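Local structure of sugar ABC transporter substrate-binding protein, BlMnBP1 (Bifidobacterium animalis subsp. lactis ATCC 27673, 6I5R) at residues T246-V251 and R423-I428; G408-D413 and D430-K435; A176-I181 and N253-E258. The protein binds mannobiose as an extracellular solute-binding protein of an ABC transporter and probably hands manno-oligosaccharides derived from beta-mannan to the membrane components for import. All blocks are in the same frame, centred on the assembly; numbering follows the deposited sequence.

Contact 1 (T246-V251 and R423-I428); sequences TLYDAV and RTIDQI
At the capping box that starts helix 425-443, Tyr248 reaches across from helix 239-252 and donates its OH to Arg423 O at 2.6 Å. The hydroxyl approaches the carbonyl at a C=O...O angle of 135° and is tilted 18° from its plane. The phenol gets there because CG stands anti to the backbone N (chi1 -176°), which sends the ring out toward the incoming helix. Ile425 lies over one ring face: its backbone N is 3.6 Å from Tyr248 CE2, and its CB makes a CH-pi contact 4.1 Å from the ring centroid. Ile428 CD1 comes to the ring edge instead, 4.0 Å from Tyr248 CE2. The box itself is reciprocal, with Thr424 N bound to Gln427 OE1 at 2.9 Å and Gln427 N to Thr424 OG1 at 3.1 Å. Ile414 and Ala418 of helix 409-420 also touch the ring. Replacing Tyr248 by an alanine would probably leave Arg423 O without its phenolic donor and open a gap beside Ile425 and Ile428. Since Arg423 precedes the N-cap, its carbonyl lies ahead of the regular helical bonding, and the tyrosine thus supplies a polar tie from another helix exactly where the chain enters the new one.

Contact 2 (G408-D413 and D430-K435); sequences GKKIQD and DEWNQK. With ZN (zinc ion), chain E.
Lys410 lays its aliphatic chain over one face of the Trp432 indole, with CD 3.4 Å from CH2. The same CD makes a CH-pi contact 3.7 Å from the centroid of the six-membered ring, and the two side chains cross at about a right angle. CG of Lys410 lies between the backbone N and the carbonyl carbon (chi1 65°), a position that brings CB, CG, CD and CE all against the benzene part of the indole. Ile411 meets the ring differently, its CD1 touching the edge 3.8 Å from Trp432 CH2. Also in the indole plane sits water 1, which accepts from Trp432 NE1 at 3.0 Å and donates to Asp413 OD2 at 2.6 Å, so the pyrrole N-H is linked back to helix 409-420.

Further out, Tyr244 and Phe229 pack edge-to-face with the indole, while the ammonium of Lys410 passes beyond the ring to a salt bridge with Asp204 and hydrogen bonds to Leu401 O and Asn407 O. Arg423 forms salt bridges with both Asp413 and Glu431. Glu431 OE2 binds a zinc ion at 2.0 Å, to which water 2 is also bound, and forms a salt bridge with Lys435 NZ at 3.2 Å, the ammonium meeting OE2 from above the carboxylate plane.

These two helices, joined by a short turn, form a C-terminal helical pair whose direct contact is apolar. The buried lysine can lie with its methylenes on the indole because its charge is answered by an acid and two carbonyls, and the arginine shared by Asp413 and Glu431, with the zinc ion on Glu431, probably offsets the repulsion between the two carboxylates.

Contact 3 (A176-I181 and N253-E258); sequences ADLKLI and NGYTEE
Leu178 and Lys179, successive residues of helix 171-184, together cover one face of the Tyr255 ring, which projects from the loop following helix 239-252. Just ahead of them, Asp177 points away from the loop and binds a zinc ion through OD1, so the helix presents a metal ligand on one flank and the aromatic contact on another. At Leu178 the side chain is directed toward the loop, and CB rather than the branch tip makes the closest approach, 3.4 Å from Tyr255 CD2. Its CD1 lies farther off, 4.1 Å from the same ring atom, and packs on Ala250 of helix 239-252. The backbone carbonyl carbon of Leu178 stands over the ring centre, 4.2 Å above the plane.

Lys179 takes the phenolic end. With CG anti to the backbone N (chi1 -179°), its chain runs past the hydroxyl, CB lying 3.2 Å from Tyr255 OH and CG 3.3 Å from that oxygen. The ammonium continues beyond the ring to a long, weak ion pair with Glu183. Two residues on, Ile181 packs on Val158, Phe159 and Ala162 of helix 156-162.

Asn253 CB lies against the opposite face of the Tyr255 ring, 3.3 Å above the plane and toward the rim, so the ring has neighbours on both faces. Gly254, with a phi of 74°, completes a Schellman motif that ends helix 239-252 and turns the chain to place Tyr255, whose backbone also bonds to Leu190 of strand 188-190. No hydrogen bond joins the two segments: the ring rests on helix backbone and methylene groups, an attachment by shape and dispersion in which the lysine contributes its hydrocarbon part, not its charge.

How the contacts relate
Contact 2 is the buried one of the three, whereas contacts 1 and 3 are only partly buried and lie somewhat farther from the chain centre. Helix 425-443 serves contacts 1 and 2, and the arginine bridges join them, along with Leu247 packed on Ile411. Helix 239-252 ties contact 1 to contact 3: its Ala250 O probably bonds to Tyr255 N, and Val251 packs against Thr256. Contacts 2 and 3 do not touch, their nearest atoms being about 9 Å apart. All three centre on an aromatic side chain, but a direct hydrogen bond spans contact 1, contact 2 combines a CH-pi contact with a bridging water, and contact 3 relies on apolar packing.

Contact 1 (T246-V251 and R423-I428)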
loop_
_atom_site.group_PDB
_atom_site.type_symbol
_atom_site.label_atom_id
_atom_site.label_comp_id
_atom_site.label_asym_id
_atom_site.label_seq_id
_atom_site.Cartn_x
_atom_site.Cartn_y
_atom_site.Cartn_z
ATOM N N THR A 246 -8.716 15.795 -6.508
ATOM C CA THR A 246 -7.845 15.514 -7.645
ATOM C C THR A 246 -8.454 14.445 -8.538
ATOM O O THR A 246 -8.526 14.600 -9.763
ATOM C CB THR A 246 -6.470 15.079 -7.155
ATOM O OG1 THR A 246 -5.821 16.179 -6.497
ATOM C CG2 THR A 246 -5.624 14.606 -8.329
ATOM N N LEU A 247 -8.883 13.335 -7.941
ATOM C CA LEU A 247 -9.510 12.287 -8.739
ATOM C C LEU A 247 -10.807 12.792 -9.356
ATOM O O LEU A 247 -11.059 12.595 -10.549
ATOM C CB LEU A 247 -9.783 11.053 -7.887
ATOM C CG LEU A 247 -10.566 9.959 -8.591
ATOM C CD1 LEU A 247 -9.834 9.391 -9.761
ATOM C CD2 LEU A 247 -10.849 8.846 -7.570
ATOM N N TYR A 248 -11.650 13.432 -8.540
ATOM C CA TYR A 248 -12.926 13.949 -9.025
ATOM C C TYR A 248 -12.716 14.853 -10.238
ATOM O O TYR A 248 -13.360 14.685 -11.274
ATOM C CB TYR A 248 -13.657 14.724 -7.914
ATOM C CG TYR A 248 -15.031 15.211 -8.325
ATOM C CD1 TYR A 248 -15.179 16.329 -9.134
ATOM C CD2 TYR A 248 -16.178 14.536 -7.940
ATOM C CE1 TYR A 248 -16.407 16.748 -9.559
ATOM C CE2 TYR A 248 -17.436 14.976 -8.333
ATOM C CZ TYR A 248 -17.536 16.085 -9.160
ATOM O OH TYR A 248 -18.758 16.546 -9.589
ATOM N N ASP A 249 -11.810 15.814 -10.114
ATOM C CA ASP A 249 -11.633 16.796 -11.184
ATOM C C ASP A 249 -11.078 16.151 -12.438
ATOM O O ASP A 249 -11.456 16.521 -13.554
ATOM C CB ASP A 249 -10.685 17.910 -10.731
ATOM C CG ASP A 249 -11.346 18.891 -9.800
ATOM O OD1 ASP A 249 -12.589 18.846 -9.658
ATOM O OD2 ASP A 249 -10.603 19.690 -9.193
ATOM N N ALA A 250 -10.135 15.228 -12.282
ATOM C CA ALA A 250 -9.551 14.575 -13.448
ATOM C C ALA A 250 -10.617 13.853 -14.260
ATOM O O ALA A 250 -10.575 13.856 -15.495
ATOM C CB ALA A 250 -8.470 13.591 -13.004
ATOM N N VAL A 251 -11.576 13.210 -13.580
ATOM C CA VAL A 251 -12.666 12.529 -14.278
ATOM C C VAL A 251 -13.651 13.540 -14.861
ATOM O O VAL A 251 -14.107 13.410 -16.005
ATOM C CB VAL A 251 -13.381 11.559 -13.320
ATOM C CG1 VAL A 251 -14.584 10.897 -13.998
ATOM C CG2 VAL A 251 -12.392 10.499 -12.813
ATOM N N ARG A 423 -23.218 14.636 -8.368
ATOM C CA ARG A 423 -22.841 15.264 -7.116
ATOM C C ARG A 423 -21.529 15.986 -7.331
ATOM O O ARG A 423 -20.703 15.534 -8.125
ATOM C CB ARG A 423 -22.611 14.273 -5.972
ATOM C CG ARG A 423 -23.847 13.673 -5.372
ATOM C CD ARG A 423 -23.577 13.124 -3.975
ATOM N NE ARG A 423 -22.812 11.879 -3.970
ATOM C CZ ARG A 423 -22.483 11.249 -2.848
ATOM N NH1 ARG A 423 -22.844 11.766 -1.691
ATOM N NH2 ARG A 423 -21.792 10.121 -2.881
ATOM N N THR A 424 -21.320 17.060 -6.576
ATOM C CA THR A 424 -20.028 17.735 -6.517
ATOM C C THR A 424 -19.106 17.035 -5.516
ATOM O O THR A 424 -19.550 16.263 -4.663
ATOM C CB THR A 424 -20.171 19.192 -6.083
ATOM O OG1 THR A 424 -20.629 19.236 -4.725
ATOM C CG2 THR A 424 -21.121 19.950 -7.017
ATOM N N ILE A 425 -17.806 17.335 -5.596
ATOM C CA ILE A 425 -16.913 16.729 -4.613
ATOM C C ILE A 425 -17.293 17.194 -3.216
ATOM O O ILE A 425 -17.182 16.433 -2.245
ATOM C CB ILE A 425 -15.438 17.026 -4.939
ATOM C CG1 ILE A 425 -14.520 16.208 -4.021
ATOM C CG2 ILE A 425 -15.108 18.511 -4.748
ATOM C CD1 ILE A 425 -14.679 14.696 -4.134
ATOM N N ASP A 426 -17.783 18.431 -3.090
ATOM C CA ASP A 426 -18.174 18.931 -1.780
ATOM C C ASP A 426 -19.255 18.051 -1.179
ATOM O O ASP A 426 -19.235 17.729 0.016
ATOM C CB ASP A 426 -18.713 20.357 -1.880
ATOM C CG ASP A 426 -17.632 21.390 -2.054
ATOM O OD1 ASP A 426 -16.455 21.072 -1.874
ATOM O OD2 ASP A 426 -18.005 22.557 -2.359
ATOM N N GLN A 427 -20.247 17.707 -1.999
ATOM C CA GLN A 427 -21.370 16.919 -1.539
ATOM C C GLN A 427 -20.931 15.521 -1.149
ATOM O O GLN A 427 -21.414 14.972 -0.155
ATOM C CB GLN A 427 -22.422 16.870 -2.629
ATOM C CG GLN A 427 -23.112 18.187 -2.864
ATOM C CD GLN A 427 -24.120 18.083 -3.997
ATOM O OE1 GLN A 427 -23.767 17.848 -5.143
ATOM N NE2 GLN A 427 -25.394 18.161 -3.651
ATOM N N ILE A 428 -20.024 14.929 -1.920
ATOM C CA ILE A 428 -19.512 13.614 -1.560
ATOM C C ILE A 428 -18.752 13.695 -0.249
ATOM O O ILE A 428 -18.948 12.867 0.647
ATOM C CB ILE A 428 -18.629 13.044 -2.686
ATOM C CG1 ILE A 428 -19.405 12.882 -3.977
ATOM C CG2 ILE A 428 -18.079 11.696 -2.256
ATOM C CD1 ILE A 428 -18.514 12.701 -5.222
#

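Contact 2 (G408-D413 and D430-K435)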
loop_
_atom_site.group_PDB
_atom_site.type_symbol
_atom_site.label_atom_id
_atom_site.label_comp_id
_atom_site.label_asym_id
_atom_site.label_seq_id
_atom_site.Cartn_x
_atom_site.Cartn_y
_atom_site.Cartn_z
ATOM N N GLY A 408 -12.387 0.440 -1.519
ATOM C CA GLY A 408 -12.279 1.138 -2.780
ATOM C C GLY A 408 -13.620 1.453 -3.403
ATOM O O GLY A 408 -13.683 2.125 -4.426
ATOM N N LYS A 409 -14.716 0.999 -2.799
ATOM C CA LYS A 409 -16.027 1.234 -3.387
ATOM C C LYS A 409 -16.407 2.710 -3.287
ATOM O O LYS A 409 -17.011 3.268 -4.211
ATOM C CB LYS A 409 -17.085 0.348 -2.707
ATOM C CG LYS A 409 -17.276 -1.077 -3.287
ATOM C CD LYS A 409 -16.116 -1.942 -2.962
ATOM C CE LYS A 409 -16.465 -3.427 -2.930
ATOM N NZ LYS A 409 -16.523 -4.020 -4.290
ATOM N N LYS A 410 -16.048 3.363 -2.190
ATOM C CA LYS A 410 -16.381 4.777 -2.047
ATOM C C LYS A 410 -15.627 5.627 -3.069
ATOM O O LYS A 410 -16.092 6.696 -3.468
ATOM C CB LYS A 410 -16.069 5.242 -0.625
ATOM C CG LYS A 410 -14.576 5.198 -0.259
ATOM C CD LYS A 410 -14.302 5.836 1.104
ATOM C CE LYS A 410 -12.823 5.888 1.447
ATOM N NZ LYS A 410 -12.188 4.565 1.643
ATOM N N ILE A 411 -14.450 5.173 -3.480
ATOM C CA ILE A 411 -13.661 5.893 -4.469
ATOM C C ILE A 411 -14.243 5.671 -5.857
ATOM O O ILE A 411 -14.235 6.568 -6.702
ATOM C CB ILE A 411 -12.191 5.423 -4.410
ATOM C CG1 ILE A 411 -11.656 5.479 -2.997
ATOM C CG2 ILE A 411 -11.288 6.231 -5.351
ATOM C CD1 ILE A 411 -11.669 6.847 -2.376
ATOM N N GLN A 412 -14.732 4.458 -6.119
ATOM C CA GLN A 412 -15.475 4.214 -7.345
ATOM C C GLN A 412 -16.661 5.168 -7.439
ATOM O O GLN A 412 -16.956 5.689 -8.515
ATOM C CB GLN A 412 -15.907 2.743 -7.411
ATOM C CG GLN A 412 -14.730 1.816 -7.693
ATOM C CD GLN A 412 -15.053 0.335 -7.588
ATOM O OE1 GLN A 412 -15.979 -0.063 -6.879
ATOM N NE2 GLN A 412 -14.271 -0.491 -8.295
ATOM N N ASP A 413 -17.306 5.460 -6.302
ATOM C CA ASP A 413 -18.436 6.376 -6.307
ATOM C C ASP A 413 -17.996 7.779 -6.699
ATOM O O ASP A 413 -18.706 8.478 -7.427
ATOM C CB ASP A 413 -19.113 6.389 -4.935
ATOM C CG ASP A 413 -20.426 7.146 -4.941
ATOM O OD1 ASP A 413 -21.215 6.887 -5.864
ATOM O OD2 ASP A 413 -20.666 7.957 -3.997
ATOM N N ASP A 430 -19.097 15.852 2.109
ATOM C CA ASP A 430 -20.055 16.099 3.177
ATOM C C ASP A 430 -20.728 14.811 3.623
ATOM O O ASP A 430 -20.907 14.598 4.825
ATOM C CB ASP A 430 -21.109 17.123 2.734
ATOM C CG ASP A 430 -22.061 17.497 3.850
ATOM O OD1 ASP A 430 -21.593 17.834 4.965
ATOM O OD2 ASP A 430 -23.274 17.471 3.593
ATOM N N GLU A 431 -21.107 13.940 2.681
ATOM C CA GLU A 431 -21.668 12.640 3.071
ATOM C C GLU A 431 -20.692 11.864 3.948
ATOM O O GLU A 431 -21.065 11.342 5.004
ATOM C CB GLU A 431 -22.048 11.807 1.844
ATOM C CG GLU A 431 -22.880 10.563 2.208
ATOM C CD GLU A 431 -22.917 9.488 1.125
ATOM O OE1 GLU A 431 -22.280 9.591 0.044
ATOM O OE2 GLU A 431 -23.619 8.487 1.353
ATOM N N TRP A 432 -19.435 11.761 3.519
ATOM C CA TRP A 432 -18.457 11.054 4.340
ATOM C C TRP A 432 -18.283 11.717 5.707
ATOM O O TRP A 432 -18.155 11.031 6.719
ATOM C CB TRP A 432 -17.102 10.981 3.629
ATOM C CG TRP A 432 -17.042 10.289 2.302
ATOM C CD1 TRP A 432 -18.081 9.890 1.510
ATOM C CD2 TRP A 432 -15.841 9.917 1.602
ATOM N NE1 TRP A 432 -17.594 9.300 0.369
ATOM C CE2 TRP A 432 -16.228 9.314 0.393
ATOM C CE3 TRP A 432 -14.475 10.059 1.880
ATOM C CZ2 TRP A 432 -15.304 8.847 -0.532
ATOM C CZ3 TRP A 432 -13.561 9.597 0.970
ATOM C CH2 TRP A 432 -13.972 8.997 -0.223
ATOM N N ASN A 433 -18.207 13.049 5.752
ATOM C CA ASN A 433 -17.980 13.723 7.026
ATOM C C ASN A 433 -19.066 13.385 8.041
ATOM O O ASN A 433 -18.786 13.247 9.233
ATOM C CB ASN A 433 -17.908 15.239 6.821
ATOM C CG ASN A 433 -16.548 15.687 6.354
ATOM O OD1 ASN A 433 -15.538 15.080 6.704
ATOM N ND2 ASN A 433 -16.506 16.761 5.573
ATOM N N GLN A 434 -20.326 13.302 7.599
ATOM C CA GLN A 434 -21.417 13.069 8.546
ATOM C C GLN A 434 -21.340 11.657 9.133
ATOM O O GLN A 434 -21.552 11.457 10.343
ATOM C CB GLN A 434 -22.756 13.358 7.840
ATOM C CG GLN A 434 -22.948 14.857 7.608
ATOM C CD GLN A 434 -23.862 15.257 6.450
ATOM O OE1 GLN A 434 -24.385 14.414 5.709
ATOM N NE2 GLN A 434 -24.043 16.566 6.289
ATOM N N LYS A 435 -20.960 10.677 8.312
ATOM C CA LYS A 435 -20.773 9.320 8.808
ATOM C C LYS A 435 -19.554 9.237 9.710
ATOM O O LYS A 435 -19.589 8.569 10.751
ATOM C CB LYS A 435 -20.639 8.334 7.647
ATOM C CG LYS A 435 -21.954 8.164 6.866
ATOM C CD LYS A 435 -21.885 7.184 5.710
ATOM C CE LYS A 435 -23.233 7.137 4.974
ATOM N NZ LYS A 435 -23.160 6.331 3.712
HETATM ZN ZN ZN E . -22.932 7.030 0.203
HETATM O O HOH W 1 -19.470 8.069 -1.696
HETATM O O HOH W 2 -23.884 5.351 1.008
#

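Contact 3 (A176-I181 and N253-E258)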
loop_
_atom_site.group_PDB
_atom_site.type_symbol
_atom_site.label_atom_id
_atom_site.label_comp_id
_atom_site.label_asym_id
_atom_site.label_seq_id
_atom_site.Cartn_x
_atom_site.Cartn_y
_atom_site.Cartn_z
ATOM N N ALA A 176 -3.694 21.253 -14.855
ATOM C CA ALA A 176 -3.152 21.959 -16.013
ATOM C C ALA A 176 -2.302 21.025 -16.860
ATOM O O ALA A 176 -2.372 21.055 -18.096
ATOM C CB ALA A 176 -2.325 23.163 -15.542
ATOM N N ASP A 177 -1.516 20.157 -16.207
ATOM C CA ASP A 177 -0.694 19.195 -16.945
ATOM C C ASP A 177 -1.547 18.122 -17.615
ATOM O O ASP A 177 -1.258 17.705 -18.744
ATOM C CB ASP A 177 0.339 18.541 -16.031
ATOM C CG ASP A 177 1.405 19.530 -15.553
ATOM O OD1 ASP A 177 1.555 20.569 -16.203
ATOM O OD2 ASP A 177 2.093 19.266 -14.557
ATOM N N LEU A 178 -2.579 17.624 -16.927
ATOM C CA LEU A 178 -3.462 16.655 -17.560
ATOM C C LEU A 178 -4.096 17.234 -18.823
ATOM O O LEU A 178 -4.201 16.554 -19.845
ATOM C CB LEU A 178 -4.553 16.211 -16.586
ATOM C CG LEU A 178 -4.032 15.470 -15.338
ATOM C CD1 LEU A 178 -5.192 15.067 -14.429
ATOM C CD2 LEU A 178 -3.212 14.273 -15.763
ATOM N N LYS A 179 -4.478 18.504 -18.785
ATOM C CA LYS A 179 -5.069 19.140 -19.955
ATOM C C LYS A 179 -4.071 19.232 -21.113
ATOM O O LYS A 179 -4.427 18.961 -22.261
ATOM C CB LYS A 179 -5.598 20.518 -19.533
ATOM C CG LYS A 179 -6.273 21.324 -20.638
ATOM C CD LYS A 179 -6.645 22.718 -20.161
ATOM C CE LYS A 179 -7.584 23.411 -21.153
ATOM N NZ LYS A 179 -6.868 24.288 -22.096
ATOM N N LEU A 180 -2.811 19.572 -20.824
ATOM C CA LEU A 180 -1.798 19.580 -21.873
ATOM C C LEU A 180 -1.631 18.200 -22.492
ATOM O O LEU A 180 -1.482 18.071 -23.716
ATOM C CB LEU A 180 -0.451 20.072 -21.318
ATOM C CG LEU A 180 -0.333 21.558 -20.930
ATOM C CD1 LEU A 180 1.060 21.889 -20.402
ATOM C CD2 LEU A 180 -0.656 22.403 -22.149
ATOM N N ILE A 181 -1.597 17.156 -21.650
ATOM C CA ILE A 181 -1.479 15.791 -22.149
ATOM C C ILE A 181 -2.661 15.466 -23.046
ATOM O O ILE A 181 -2.514 14.857 -24.113
ATOM C CB ILE A 181 -1.360 14.809 -20.955
ATOM C CG1 ILE A 181 -0.017 15.014 -20.228
ATOM C CG2 ILE A 181 -1.572 13.389 -21.425
ATOM C CD1 ILE A 181 0.007 14.550 -18.767
ATOM N N ASN A 253 -13.225 16.630 -15.685
ATOM C CA ASN A 253 -12.577 17.390 -16.755
ATOM C C ASN A 253 -12.374 16.571 -18.024
ATOM O O ASN A 253 -11.917 17.125 -19.039
ATOM C CB ASN A 253 -11.220 17.924 -16.265
ATOM C CG ASN A 253 -11.358 19.088 -15.273
ATOM O OD1 ASN A 253 -12.369 19.781 -15.273
ATOM N ND2 ASN A 253 -10.344 19.278 -14.400
ATOM N N GLY A 254 -12.717 15.289 -18.000
ATOM C CA GLY A 254 -12.526 14.436 -19.156
ATOM C C GLY A 254 -11.089 14.052 -19.391
ATOM O O GLY A 254 -10.687 13.848 -20.542
ATOM N N TYR A 255 -10.290 13.973 -18.327
ATOM C CA TYR A 255 -8.879 13.640 -18.439
ATOM C C TYR A 255 -8.581 12.192 -18.062
ATOM O O TYR A 255 -7.411 11.865 -17.834
ATOM C CB TYR A 255 -8.025 14.540 -17.546
ATOM C CG TYR A 255 -8.149 16.023 -17.803
ATOM C CD1 TYR A 255 -8.542 16.506 -19.036
ATOM C CD2 TYR A 255 -7.892 16.938 -16.798
ATOM C CE1 TYR A 255 -8.686 17.860 -19.269
ATOM C CE2 TYR A 255 -8.015 18.295 -17.028
ATOM C CZ TYR A 255 -8.423 18.749 -18.275
ATOM O OH TYR A 255 -8.586 20.094 -18.562
ATOM N N THR A 256 -9.599 11.339 -17.936
ATOM C CA THR A 256 -9.400 9.911 -17.656
ATOM C C THR A 256 -9.924 9.087 -18.833
ATOM O O THR A 256 -10.388 9.623 -19.849
ATOM C CB THR A 256 -10.074 9.492 -16.340
ATOM O OG1 THR A 256 -11.484 9.734 -16.415
ATOM C CG2 THR A 256 -9.499 10.270 -15.207
ATOM N N GLU A 257 -9.829 7.769 -18.692
ATOM C CA GLU A 257 -10.204 6.876 -19.780
ATOM C C GLU A 257 -11.666 7.076 -20.148
ATOM O O GLU A 257 -12.489 7.510 -19.335
ATOM C CB GLU A 257 -9.949 5.408 -19.412
ATOM C CG GLU A 257 -10.826 4.836 -18.294
ATOM C CD GLU A 257 -10.432 5.305 -16.895
ATOM O OE1 GLU A 257 -9.280 5.761 -16.722
ATOM O OE2 GLU A 257 -11.294 5.217 -15.981
ATOM N N GLU A 258 -11.969 6.763 -21.409
ATOM C CA GLU A 258 -13.319 6.973 -21.922
ATOM C C GLU A 258 -14.339 6.208 -21.087
ATOM O O GLU A 258 -15.437 6.707 -20.803
ATOM C CB GLU A 258 -13.410 6.549 -23.401
ATOM C CG GLU A 258 -14.884 6.405 -23.862
ATOM C CD GLU A 258 -15.178 7.113 -25.213
ATOM O OE1 GLU A 258 -14.222 7.383 -26.019
ATOM O OE2 GLU A 258 -16.375 7.386 -25.499
#